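Long-range contacts in congerin-1 (Conger myriaster, PDB 1C1F), which binds beta-galactosides as a homodimeric galectin, although its physiological role is not yet known: residues Gly21-Asn26 with Asp128-Leu133; Phe31-Gly36 with Ile90-Asp95; Val35-Asn40 with Phe119-Ser124. All blocks are in the same frame, centred on the assembly; numbering follows the deposited sequence. Where two conformers were deposited one is given.

Interaction 1 of 3, residues Gly21-Asn26 with Asp128-Leu133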
ATOM      1  N   GLY A  21       3.168  -8.316  -2.285  1.00 10.29           N
ATOM      2  CA  GLY A  21       4.306  -8.843  -2.996  1.00  9.43           C
ATOM      3  C   GLY A  21       5.584  -8.412  -2.299  1.00  8.85           C
ATOM      4  O   GLY A  21       5.655  -7.392  -1.577  1.00 10.55           O
ATOM      5  N   GLY A  22       6.644  -9.178  -2.496  1.00  8.51           N
ATOM      6  CA  GLY A  22       7.900  -8.807  -1.911  1.00  8.65           C
ATOM      7  C   GLY A  22       8.921  -9.889  -2.130  1.00  7.80           C
ATOM      8  O   GLY A  22       8.730 -10.759  -2.974  1.00 11.35           O
ATOM      9  N   PHE A  23       9.992  -9.829  -1.359  1.00  8.72           N
ATOM     10  CA  PHE A  23      11.083 -10.755  -1.501  1.00 10.23           C
ATOM     11  C   PHE A  23      11.339 -11.463  -0.215  1.00  9.54           C
ATOM     12  O   PHE A  23      11.366 -10.822   0.823  1.00  9.08           O
ATOM     13  CB  PHE A  23      12.343 -10.022  -1.895  1.00 12.66           C
ATOM     14  CG  PHE A  23      12.227  -9.499  -3.302  1.00 16.66           C
ATOM     15  CD1 PHE A  23      11.671  -8.236  -3.519  1.00 17.16           C
ATOM     16  CD2 PHE A  23      12.627 -10.308  -4.359  1.00 17.45           C
ATOM     17  CE1 PHE A  23      11.511  -7.785  -4.824  1.00 19.95           C
ATOM     18  CE2 PHE A  23      12.462  -9.844  -5.660  1.00 21.38           C
ATOM     19  CZ  PHE A  23      11.903  -8.588  -5.891  1.00 18.90           C
ATOM     20  N   ILE A  24      11.494 -12.774  -0.280  1.00 10.05           N
ATOM     21  CA  ILE A  24      11.872 -13.561   0.872  1.00  9.94           C
ATOM     22  C   ILE A  24      13.390 -13.410   1.000  1.00  9.06           C
ATOM     23  O   ILE A  24      14.094 -13.357  -0.018  1.00 10.92           O
ATOM     24  CB  ILE A  24      11.444 -15.030   0.607  1.00 10.57           C
ATOM     25  CG1 ILE A  24       9.926 -15.087   0.515  1.00 12.28           C
ATOM     26  CG2 ILE A  24      11.960 -15.949   1.709  1.00 10.96           C
ATOM     27  CD1 ILE A  24       9.400 -16.386  -0.048  1.00 11.33           C
ATOM     28  N   ASN A  25      13.894 -13.321   2.227  1.00  9.36           N
ATOM     29  CA  ASN A  25      15.313 -13.269   2.511  1.00 10.37           C
ATOM     30  C   ASN A  25      16.004 -14.557   2.108  1.00 10.38           C
ATOM     31  O   ASN A  25      15.382 -15.607   1.920  1.00 10.20           O
ATOM     32  CB  ASN A  25      15.640 -13.116   3.987  1.00 13.11           C
ATOM     33  CG  ASN A  25      15.211 -11.812   4.621  1.00 16.86           C
ATOM     34  OD1 ASN A  25      14.785 -10.864   3.972  1.00 17.59           O
ATOM     35  ND2 ASN A  25      15.295 -11.697   5.924  1.00 17.31           N
ATOM     36  N   ASN A  26      17.302 -14.462   1.903  1.00 10.57           N
ATOM     37  CA  ASN A  26      18.120 -15.665   1.745  1.00 13.32           C
ATOM     38  C   ASN A  26      18.199 -16.254   3.127  1.00 14.06           C
ATOM     39  O   ASN A  26      18.088 -15.499   4.099  1.00 17.87           O
ATOM     40  CB  ASN A  26      19.511 -15.349   1.297  1.00 11.82           C
ATOM     41  CG  ASN A  26      19.524 -14.639  -0.040  1.00 15.60           C
ATOM     42  OD1 ASN A  26      20.299 -13.714  -0.261  1.00 24.34           O
ATOM     43  ND2 ASN A  26      18.667 -14.988  -0.981  1.00 15.96           N
ATOM     44  N   ASP A 128      11.290 -12.887   7.965  1.00 11.20           N
ATOM     45  CA  ASP A 128      12.374 -12.849   7.025  1.00 11.98           C
ATOM     46  C   ASP A 128      11.972 -12.628   5.585  1.00 12.06           C
ATOM     47  O   ASP A 128      12.215 -13.467   4.708  1.00 11.86           O
ATOM     48  CB  ASP A 128      13.173 -14.150   7.175  1.00 12.18           C
ATOM     49  CG  ASP A 128      13.684 -14.352   8.593  1.00 16.76           C
ATOM     50  OD1 ASP A 128      14.081 -13.391   9.255  1.00 17.88           O
ATOM     51  OD2 ASP A 128      13.649 -15.478   9.064  1.00 16.53           O
ATOM     52  N   ALA A 129      11.299 -11.514   5.356  1.00 11.59           N
ATOM     53  CA  ALA A 129      10.932 -11.134   4.004  1.00  9.52           C
ATOM     54  C   ALA A 129      10.784  -9.619   4.000  1.00 11.81           C
ATOM     55  O   ALA A 129      10.746  -9.003   5.067  1.00 11.51           O
ATOM     56  CB  ALA A 129       9.624 -11.748   3.609  1.00  6.20           C
ATOM     57  N   ARG A 130      10.676  -8.993   2.845  1.00 12.32           N
ATOM     58  CA  ARG A 130      10.556  -7.547   2.757  1.00 14.90           C
ATOM     59  C   ARG A 130       9.339  -7.285   1.887  1.00 12.00           C
ATOM     60  O   ARG A 130       9.187  -7.885   0.831  1.00 10.23           O
ATOM     61  CB  ARG A 130      11.828  -6.990   2.122  1.00 18.09           C
ATOM     62  CG  ARG A 130      11.778  -5.558   1.599  1.00 29.63           C
ATOM     63  CD  ARG A 130      13.123  -5.055   1.034  1.00 37.67           C
ATOM     64  NE  ARG A 130      13.603  -5.742  -0.170  1.00 44.70           N
ATOM     65  CZ  ARG A 130      14.469  -6.771  -0.133  1.00 47.40           C
ATOM     66  NH1 ARG A 130      14.956  -7.251   1.015  1.00 49.33           N
ATOM     67  NH2 ARG A 130      14.872  -7.332  -1.273  1.00 49.44           N
ATOM     68  N   LEU A 131       8.423  -6.472   2.379  1.00 11.46           N
ATOM     69  CA  LEU A 131       7.240  -6.110   1.633  1.00 12.37           C
ATOM     70  C   LEU A 131       7.623  -5.018   0.634  1.00 11.67           C
ATOM     71  O   LEU A 131       8.277  -4.064   1.036  1.00 12.04           O
ATOM     72  CB  LEU A 131       6.178  -5.617   2.597  1.00  8.69           C
ATOM     73  CG  LEU A 131       4.813  -5.269   1.976  1.00 13.40           C
ATOM     74  CD1 LEU A 131       4.184  -6.509   1.355  1.00 11.89           C
ATOM     75  CD2 LEU A 131       3.891  -4.724   3.059  1.00 13.73           C
ATOM     76  N   THR A 132       7.254  -5.149  -0.626  1.00 10.72           N
ATOM     77  CA  THR A 132       7.590  -4.097  -1.566  1.00 12.50           C
ATOM     78  C   THR A 132       6.323  -3.592  -2.270  1.00 12.95           C
ATOM     79  O   THR A 132       6.303  -2.492  -2.816  1.00 14.45           O
ATOM     80  CB  THR A 132       8.609  -4.614  -2.614  1.00 13.82           C
ATOM     81  OG1 THR A 132       8.025  -5.754  -3.244  1.00 15.31           O
ATOM     82  CG2 THR A 132       9.951  -5.005  -2.002  1.00 15.08           C
ATOM     83  N   LEU A 133       5.228  -4.360  -2.324  1.00 13.80           N
ATOM     84  CA  LEU A 133       4.020  -3.904  -3.021  1.00 15.66           C
ATOM     85  C   LEU A 133       2.736  -4.379  -2.367  1.00 14.64           C
ATOM     86  O   LEU A 133       2.635  -5.485  -1.807  1.00  9.77           O
ATOM     87  CB  LEU A 133       3.990  -4.364  -4.527  1.00 19.63           C
ATOM     88  CG  LEU A 133       3.531  -5.728  -5.122  1.00 22.31           C
ATOM     89  CD1 LEU A 133       2.034  -5.915  -5.234  1.00 19.97           C
ATOM     90  CD2 LEU A 133       3.968  -5.735  -6.563  1.00 26.43           C
TER
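The carbonyl oxygen of G21 takes hydrogen bonds from two successive backbone amides, which marks a classic beta bulge between the antiparallel strands 18-24 and 129-136 in one sheet of the galectin beta-sandwich. T132 N reaches G21 O at 2.9 Å in a nearly straight bond (174° at the hydrogen), while L133 N approaches the same oxygen from above the carbonyl plane, at 3.2 Å. A weak third bond comes from the hydroxyl T132 OG1, and the methyl L131 CD1 also rests against this oxygen. The register agrees: G21 pairs with L133 but G22 with L131, so strand 129-136 carries one extra residue, T132, between these two partners.

Beyond the bulge the pairing is regular. F23 and R130 form a hydrogen-bonded pair, with R130 N to F23 O at 2.8 Å, and N25 N to D128 O prolongs the pattern past the strand end. At G22 the backbones come close enough for a CA-H...O contact, G22 CA to R130 O at 3.2 Å.

The side chains of F23, R130 and L133 lie on one face of the sheet. R130 is extended through chi2 and turns at chi3 (65°), bringing NH2 alongside F23, whose CB lies over one face of the guanidinium; ring and guanidinium planes are 17° apart. On the other face, I24 and A129 pack on F31 of the opposing sheet. L133 also pairs with a strand of the second subunit, continuing the sheet through the dimer interface. In the plane of the F23 ring, at its edge, the methyl T132 CG2 sits 4.0 Å from CD1.

Interaction 2 of 3, residues Phe31-Gly36 with Ile90-Asp95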
ATOM      1  N   PHE A  31       8.381 -16.166   7.595  1.00 10.39           N
ATOM      2  CA  PHE A  31       7.814 -14.840   7.485  1.00 10.30           C
ATOM      3  C   PHE A  31       6.302 -14.980   7.435  1.00  9.71           C
ATOM      4  O   PHE A  31       5.753 -15.992   6.972  1.00  9.17           O
ATOM      5  CB  PHE A  31       8.338 -14.109   6.221  1.00 10.67           C
ATOM      6  CG  PHE A  31       7.609 -14.399   4.915  1.00 12.80           C
ATOM      7  CD1 PHE A  31       7.894 -15.572   4.199  1.00 14.52           C
ATOM      8  CD2 PHE A  31       6.581 -13.536   4.476  1.00 12.99           C
ATOM      9  CE1 PHE A  31       7.190 -15.843   3.016  1.00 12.46           C
ATOM     10  CE2 PHE A  31       5.895 -13.830   3.293  1.00 11.08           C
ATOM     11  CZ  PHE A  31       6.170 -14.999   2.581  1.00 10.13           C
ATOM     12  N   SER A  32       5.618 -13.953   7.932  1.00  8.80           N
ATOM     13  CA  SER A  32       4.188 -13.942   7.933  1.00  9.38           C
ATOM     14  C   SER A  32       3.547 -12.716   7.292  1.00  9.48           C
ATOM     15  O   SER A  32       4.132 -11.618   7.295  1.00  9.76           O
ATOM     16  CB  SER A  32       3.677 -14.041   9.359  1.00  8.07           C
ATOM     17  OG  SER A  32       4.204 -13.074  10.248  1.00 10.21           O
ATOM     18  N   VAL A  33       2.338 -12.938   6.799  1.00  8.42           N
ATOM     19  CA  VAL A  33       1.481 -11.842   6.364  1.00  9.73           C
ATOM     20  C   VAL A  33       0.394 -11.804   7.442  1.00  9.33           C
ATOM     21  O   VAL A  33      -0.184 -12.818   7.864  1.00 10.30           O
ATOM     22  CB  VAL A  33       0.875 -12.115   4.981  1.00 11.23           C
ATOM     23  CG1 VAL A  33       0.001 -10.912   4.616  1.00 13.02           C
ATOM     24  CG2 VAL A  33       1.950 -12.297   3.918  1.00 10.25           C
ATOM     25  N   ASN A  34       0.123 -10.605   7.938  1.00  9.38           N
ATOM     26  CA  ASN A  34      -0.780 -10.398   9.053  1.00 10.05           C
ATOM     27  C   ASN A  34      -1.807  -9.329   8.720  1.00 11.91           C
ATOM     28  O   ASN A  34      -1.413  -8.206   8.354  1.00 13.11           O
ATOM     29  CB  ASN A  34      -0.019  -9.939  10.270  1.00 10.39           C
ATOM     30  CG  ASN A  34       1.117 -10.838  10.673  1.00 13.58           C
ATOM     31  OD1 ASN A  34       0.838 -11.923  11.221  1.00 14.46           O
ATOM     32  ND2 ASN A  34       2.361 -10.506  10.355  1.00 13.02           N
ATOM     33  N   VAL A  35      -3.092  -9.645   8.796  1.00 11.87           N
ATOM     34  CA  VAL A  35      -4.138  -8.653   8.590  1.00 13.37           C
ATOM     35  C   VAL A  35      -5.091  -8.716   9.768  1.00 12.33           C
ATOM     36  O   VAL A  35      -5.416  -9.791  10.302  1.00 13.55           O
ATOM     37  CB  VAL A  35      -4.968  -8.855   7.274  1.00 12.42           C
ATOM     38  CG1 VAL A  35      -4.079  -8.542   6.090  1.00 15.70           C
ATOM     39  CG2 VAL A  35      -5.492 -10.271   7.133  1.00 15.83           C
ATOM     40  N   GLY A  36      -5.525  -7.547  10.200  1.00 12.03           N
ATOM     41  CA  GLY A  36      -6.458  -7.420  11.292  1.00 12.42           C
ATOM     42  C   GLY A  36      -6.680  -5.960  11.625  1.00 14.24           C
ATOM     43  O   GLY A  36      -6.715  -5.092  10.747  1.00 14.27           O
ATOM     44  N   ILE A  90       0.969 -12.993  -2.715  1.00 12.98           N
ATOM     45  CA  ILE A  90      -0.130 -13.693  -2.075  1.00 12.27           C
ATOM     46  C   ILE A  90      -1.334 -12.759  -2.194  1.00 12.41           C
ATOM     47  O   ILE A  90      -1.220 -11.565  -1.887  1.00 11.85           O
ATOM     48  CB  ILE A  90       0.217 -13.952  -0.577  1.00 10.80           C
ATOM     49  CG1 ILE A  90       1.490 -14.785  -0.464  1.00 13.36           C
ATOM     50  CG2 ILE A  90      -0.969 -14.641   0.095  1.00 13.57           C
ATOM     51  CD1 ILE A  90       1.997 -15.039   0.973  1.00 13.63           C
ATOM     52  N   THR A  91      -2.474 -13.272  -2.641  1.00 12.68           N
ATOM     53  CA  THR A  91      -3.703 -12.505  -2.718  1.00 12.66           C
ATOM     54  C   THR A  91      -4.696 -13.036  -1.709  1.00 13.49           C
ATOM     55  O   THR A  91      -4.969 -14.241  -1.653  1.00 16.00           O
ATOM     56  CB  THR A  91      -4.324 -12.580  -4.121  1.00 13.07           C
ATOM     57  OG1 THR A  91      -3.306 -12.154  -5.017  1.00 15.00           O
ATOM     58  CG2 THR A  91      -5.594 -11.742  -4.263  1.00 13.09           C
ATOM     59  N   LEU A  92      -5.245 -12.125  -0.932  1.00 14.17           N
ATOM     60  CA  LEU A  92      -6.226 -12.389   0.090  1.00 16.51           C
ATOM     61  C   LEU A  92      -7.537 -11.706  -0.273  1.00 16.64           C
ATOM     62  O   LEU A  92      -7.557 -10.587  -0.776  1.00 14.59           O
ATOM     63  CB  LEU A  92      -5.802 -11.827   1.454  1.00 17.10           C
ATOM     64  CG  LEU A  92      -4.399 -12.048   1.960  1.00 17.70           C
ATOM     65  CD1 LEU A  92      -4.221 -11.298   3.268  1.00 19.63           C
ATOM     66  CD2 LEU A  92      -4.151 -13.541   2.119  1.00 20.09           C
ATOM     67  N   SER A  93      -8.612 -12.407   0.049  1.00 18.84           N
ATOM     68  CA  SER A  93      -9.964 -11.883   0.002  1.00 17.76           C
ATOM     69  C   SER A  93     -10.697 -12.625   1.107  1.00 17.87           C
ATOM     70  O   SER A  93     -10.166 -13.582   1.688  1.00 16.96           O
ATOM     71  CB  SER A  93     -10.610 -12.152  -1.365  1.00 16.92           C
ATOM     72  OG  SER A  93     -10.554 -13.503  -1.805  1.00 20.09           O
ATOM     73  N   TYR A  94     -11.913 -12.240   1.423  1.00 16.99           N
ATOM     74  CA  TYR A  94     -12.688 -12.850   2.469  1.00 16.47           C
ATOM     75  C   TYR A  94     -14.129 -12.396   2.331  1.00 19.82           C
ATOM     76  O   TYR A  94     -14.435 -11.372   1.698  1.00 17.36           O
ATOM     77  CB  TYR A  94     -12.219 -12.445   3.880  1.00 17.29           C
ATOM     78  CG  TYR A  94     -12.326 -10.966   4.267  1.00 18.97           C
ATOM     79  CD1 TYR A  94     -11.489 -10.012   3.662  1.00 16.90           C
ATOM     80  CD2 TYR A  94     -13.253 -10.563   5.242  1.00 19.26           C
ATOM     81  CE1 TYR A  94     -11.567  -8.670   4.041  1.00 15.58           C
ATOM     82  CE2 TYR A  94     -13.325  -9.220   5.622  1.00 20.08           C
ATOM     83  CZ  TYR A  94     -12.483  -8.282   5.013  1.00 17.89           C
ATOM     84  OH  TYR A  94     -12.570  -6.962   5.366  1.00 16.72           O
ATOM     85  N   ASP A  95     -14.981 -13.169   2.986  1.00 21.98           N
ATOM     86  CA  ASP A  95     -16.352 -12.792   3.225  1.00 23.23           C
ATOM     87  C   ASP A  95     -16.532 -12.942   4.738  1.00 24.08           C
ATOM     88  O   ASP A  95     -15.606 -13.295   5.458  1.00 22.29           O
ATOM     89  CB  ASP A  95     -17.302 -13.706   2.418  1.00 23.83           C
ATOM     90  CG  ASP A  95     -17.120 -15.216   2.497  1.00 23.21           C
ATOM     91  OD1 ASP A  95     -16.859 -15.765   3.562  1.00 22.01           O
ATOM     92  OD2 ASP A  95     -17.253 -15.865   1.471  1.00 25.53           O
TER
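Between V33 and I90, and again between V35 and L92, side chains from two sheets meet tip to tip, forming part of the hydrophobic filling of the galectin beta-sandwich. The geometry identifies face-to-face sheet packing: the strand segments 31-35 and 90-94 run 10.4 Å apart at closest approach, their directions differ by 27°, and no hydrogen bond joins them. Only side-chain atoms bridge the gap.

The bumps are the ends of I90 and L92. I90 extends CD1 to the V33 methyl CG2, 4.0 Å away, with chi2 of 176° keeping the chain straight so that the delta carbon is carried outward. I90 CD1 is also 4.5 Å from F31 CZ, a looser approach, and thus faces the hollow between the phenyl ring and the valine. One step along, L92 CD1 faces the dip between the two V35 methyls, with V33 CG1 at its flank. L92 CD1 lies 3.9 Å from V35 CG1 and more loosely, 4.4 Å, from V33 CG1. The ends abut rather than interlock.

Neighbouring strands complete the walls: I101 packs on both I90 and L92, and L123 on V33 and V35. The polar S32 and N34 point away from this core; on that outer side N34 ND2 donates to S32 OG at 3.2 Å, and N34 OD1 bonds to H45. With five buried apolar residues and carbon-to-carbon approaches alone, the contact implies that van der Waals packing and the exclusion of water, rather than directed bonds, hold these two strands face to face.

Interaction 3 of 3, residues Val35-Asn40 with Phe119-Ser124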
ATOM      1  N   VAL A  35      -3.092  -9.645   8.796  1.00 11.87           N
ATOM      2  CA  VAL A  35      -4.138  -8.653   8.590  1.00 13.37           C
ATOM      3  C   VAL A  35      -5.091  -8.716   9.768  1.00 12.33           C
ATOM      4  O   VAL A  35      -5.416  -9.791  10.302  1.00 13.55           O
ATOM      5  CB  VAL A  35      -4.968  -8.855   7.274  1.00 12.42           C
ATOM      6  CG1 VAL A  35      -4.079  -8.542   6.090  1.00 15.70           C
ATOM      7  CG2 VAL A  35      -5.492 -10.271   7.133  1.00 15.83           C
ATOM      8  N   GLY A  36      -5.525  -7.547  10.200  1.00 12.03           N
ATOM      9  CA  GLY A  36      -6.458  -7.420  11.292  1.00 12.42           C
ATOM     10  C   GLY A  36      -6.680  -5.960  11.625  1.00 14.24           C
ATOM     11  O   GLY A  36      -6.715  -5.092  10.747  1.00 14.27           O
ATOM     12  N   GLU A  37      -6.807  -5.709  12.907  1.00 15.56           N
ATOM     13  CA  GLU A  37      -7.061  -4.387  13.431  1.00 20.88           C
ATOM     14  C   GLU A  37      -5.751  -3.760  13.892  1.00 21.36           C
ATOM     15  O   GLU A  37      -5.588  -2.550  13.782  1.00 21.03           O
ATOM     16  CB  GLU A  37      -8.024  -4.433  14.627  1.00 25.08           C
ATOM     17  CG  GLU A  37      -9.275  -5.316  14.565  1.00 36.20           C
ATOM     18  CD  GLU A  37     -10.282  -4.992  13.465  1.00 43.66           C
ATOM     19  OE1 GLU A  37     -11.086  -4.080  13.651  1.00 48.97           O
ATOM     20  OE2 GLU A  37     -10.284  -5.662  12.424  1.00 48.91           O
ATOM     21  N   SER A  38      -4.783  -4.508  14.447  1.00 21.11           N
ATOM     22  CA  SER A  38      -3.514  -3.970  14.936  1.00 21.05           C
ATOM     23  C   SER A  38      -2.529  -5.110  15.001  1.00 20.69           C
ATOM     24  O   SER A  38      -2.931  -6.229  14.730  1.00 21.70           O
ATOM     25  CB  SER A  38      -3.672  -3.413  16.331  1.00 19.63           C
ATOM     26  OG  SER A  38      -4.025  -4.482  17.213  1.00 22.48           O
ATOM     27  N   MET A  39      -1.304  -4.952  15.450  1.00 24.59           N
ATOM     28  CA  MET A  39      -0.391  -6.058  15.631  1.00 31.87           C
ATOM     29  C   MET A  39      -0.933  -6.995  16.714  1.00 31.80           C
ATOM     30  O   MET A  39      -0.571  -8.171  16.756  1.00 33.70           O
ATOM     31  CB  MET A  39       1.005  -5.605  16.100  1.00 38.37           C
ATOM     32  CG  MET A  39       1.737  -4.634  15.189  1.00 49.34           C
ATOM     33  SD  MET A  39       3.262  -3.934  15.879  1.00 61.29           S
ATOM     34  CE  MET A  39       2.606  -3.125  17.317  1.00 57.96           C
ATOM     35  N   ASN A  40      -1.825  -6.534  17.608  1.00 29.32           N
ATOM     36  CA  ASN A  40      -2.331  -7.399  18.667  1.00 28.59           C
ATOM     37  C   ASN A  40      -3.617  -8.120  18.384  1.00 23.79           C
ATOM     38  O   ASN A  40      -3.998  -9.086  19.059  1.00 20.65           O
ATOM     39  CB  ASN A  40      -2.535  -6.620  19.955  1.00 35.29           C
ATOM     40  CG  ASN A  40      -1.260  -6.664  20.788  1.00 43.71           C
ATOM     41  OD1 ASN A  40      -0.299  -5.929  20.536  1.00 47.41           O
ATOM     42  ND2 ASN A  40      -1.166  -7.551  21.777  1.00 48.30           N
ATOM     43  N   PHE A 119     -14.247  -5.521   7.660  1.00 21.95           N
ATOM     44  CA  PHE A 119     -13.317  -4.472   7.301  1.00 21.12           C
ATOM     45  C   PHE A 119     -12.047  -4.775   8.087  1.00 19.57           C
ATOM     46  O   PHE A 119     -12.145  -5.113   9.275  1.00 18.56           O
ATOM     47  CB  PHE A 119     -13.864  -3.099   7.706  1.00 20.84           C
ATOM     48  CG  PHE A 119     -12.844  -1.987   7.447  1.00 24.23           C
ATOM     49  CD1 PHE A 119     -12.461  -1.668   6.130  1.00 26.64           C
ATOM     50  CD2 PHE A 119     -12.267  -1.300   8.525  1.00 25.83           C
ATOM     51  CE1 PHE A 119     -11.521  -0.664   5.893  1.00 23.28           C
ATOM     52  CE2 PHE A 119     -11.323  -0.295   8.271  1.00 26.47           C
ATOM     53  CZ  PHE A 119     -10.947   0.015   6.961  1.00 24.27           C
ATOM     54  N   LEU A 120     -10.883  -4.710   7.443  1.00 16.88           N
ATOM     55  CA  LEU A 120      -9.626  -4.954   8.132  1.00 16.09           C
ATOM     56  C   LEU A 120      -8.712  -3.774   7.885  1.00 15.22           C
ATOM     57  O   LEU A 120      -8.275  -3.581   6.743  1.00 17.12           O
ATOM     58  CB  LEU A 120      -8.973  -6.224   7.615  1.00 15.89           C
ATOM     59  CG  LEU A 120      -9.802  -7.489   7.849  1.00 13.24           C
ATOM     60  CD1 LEU A 120      -9.216  -8.608   7.048  1.00 15.32           C
ATOM     61  CD2 LEU A 120      -9.849  -7.801   9.330  1.00 17.43           C
ATOM     62  N   PRO A 121      -8.449  -2.935   8.890  1.00 13.90           N
ATOM     63  CA  PRO A 121      -7.671  -1.712   8.743  1.00 13.81           C
ATOM     64  C   PRO A 121      -6.164  -1.832   8.697  1.00 13.23           C
ATOM     65  O   PRO A 121      -5.519  -0.846   8.327  1.00 12.60           O
ATOM     66  CB  PRO A 121      -8.133  -0.863   9.894  1.00 12.68           C
ATOM     67  CG  PRO A 121      -8.374  -1.873  10.971  1.00 12.17           C
ATOM     68  CD  PRO A 121      -9.058  -2.982  10.216  1.00 13.01           C
ATOM     69  N   PHE A 122      -5.578  -2.995   9.036  1.00 11.45           N
ATOM     70  CA  PHE A 122      -4.156  -3.126   9.246  1.00  9.92           C
ATOM     71  C   PHE A 122      -3.546  -4.328   8.525  1.00 10.22           C
ATOM     72  O   PHE A 122      -4.087  -5.439   8.519  1.00  9.76           O
ATOM     73  CB  PHE A 122      -3.957  -3.213  10.773  1.00 12.32           C
ATOM     74  CG  PHE A 122      -2.543  -3.465  11.270  1.00 11.29           C
ATOM     75  CD1 PHE A 122      -2.079  -4.783  11.409  1.00 12.64           C
ATOM     76  CD2 PHE A 122      -1.717  -2.380  11.574  1.00 12.72           C
ATOM     77  CE1 PHE A 122      -0.772  -5.002  11.846  1.00 13.06           C
ATOM     78  CE2 PHE A 122      -0.413  -2.618  12.011  1.00 12.81           C
ATOM     79  CZ  PHE A 122       0.054  -3.923  12.140  1.00 11.62           C
ATOM     80  N   LEU A 123      -2.362  -4.045   8.003  1.00  9.84           N
ATOM     81  CA  LEU A 123      -1.553  -5.022   7.305  1.00 10.60           C
ATOM     82  C   LEU A 123      -0.101  -4.923   7.737  1.00 10.09           C
ATOM     83  O   LEU A 123       0.475  -3.823   7.797  1.00  9.71           O
ATOM     84  CB  LEU A 123      -1.638  -4.808   5.761  1.00 11.34           C
ATOM     85  CG  LEU A 123      -0.639  -5.565   4.866  1.00 12.91           C
ATOM     86  CD1 LEU A 123      -0.909  -7.059   4.956  1.00 12.88           C
ATOM     87  CD2 LEU A 123      -0.755  -5.108   3.426  1.00 11.12           C
ATOM     88  N   SER A 124       0.515  -6.079   8.030  1.00 10.34           N
ATOM     89  CA  SER A 124       1.928  -6.109   8.268  1.00 10.68           C
ATOM     90  C   SER A 124       2.537  -7.409   7.738  1.00 12.20           C
ATOM     91  O   SER A 124       1.899  -8.470   7.718  1.00 12.11           O
ATOM     92  CB  SER A 124       2.204  -6.008   9.760  1.00 11.18           C
ATOM     93  OG  SER A 124       1.641  -7.103  10.492  0.50 11.56           O
TER
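G36 and F122 exchange two backbone hydrogen bonds, an antiparallel pair that joins the corner after strand 30-35 to the start of strand 122-127, the strand that is outermost within this chain in one sheet of the galectin beta-sandwich. G36 N donates to F122 O at 3.1 Å; in return F122 N donates to G36 O at 2.9 Å, in a more bent bond (136° at the hydrogen). P121 CD lies 3.2 Å from G36 O.

Next come the side chains. V35 and L123 project into the sandwich, where they cross obliquely, V35 CG1 3.7 Å from L123 CD1, and L120 CD1 meets V35 CG2. On the other side, F122 holds its CG anti to the backbone N (chi1 175°), placing the ring against the S38-M39 backbone: S38 C and M39 N lie over one face, both offset toward the rim. M39 CG rests 3.6 Å from F122 CZ. The E37 chain, bent at chi2, brings its carboxylate near P121 CD; a long, weak ion pair joins OE1 to K117.

Further out, F122 and L123 pair in parallel with a strand of the second subunit, whose K8 packs on F122 and M39. An ST turn shapes the loop, S38 OG accepting from N40 N at 3.0 Å.

From the N terminus, strand 18-24 enters interaction 1 first, but its partner 128-133 comes only near the C terminus, so this contact closes the longest loop and both others nest within it. Segments 31-36 and 35-40 follow, overlapping at V35 and G36: the first turns inward to 90-95 in interaction 2, which spans the sheets; the second closes a longer loop to 119-124. Interaction 1 pairs neighbouring strands of one sheet; interaction 3 pairs the end of strand 30-35 and its corner with strand 122-127 in the other; both reach the second subunit. F31 packs against I24 and A129, while N34 is backbone hydrogen-bonded to S124, linking interaction 2 to both.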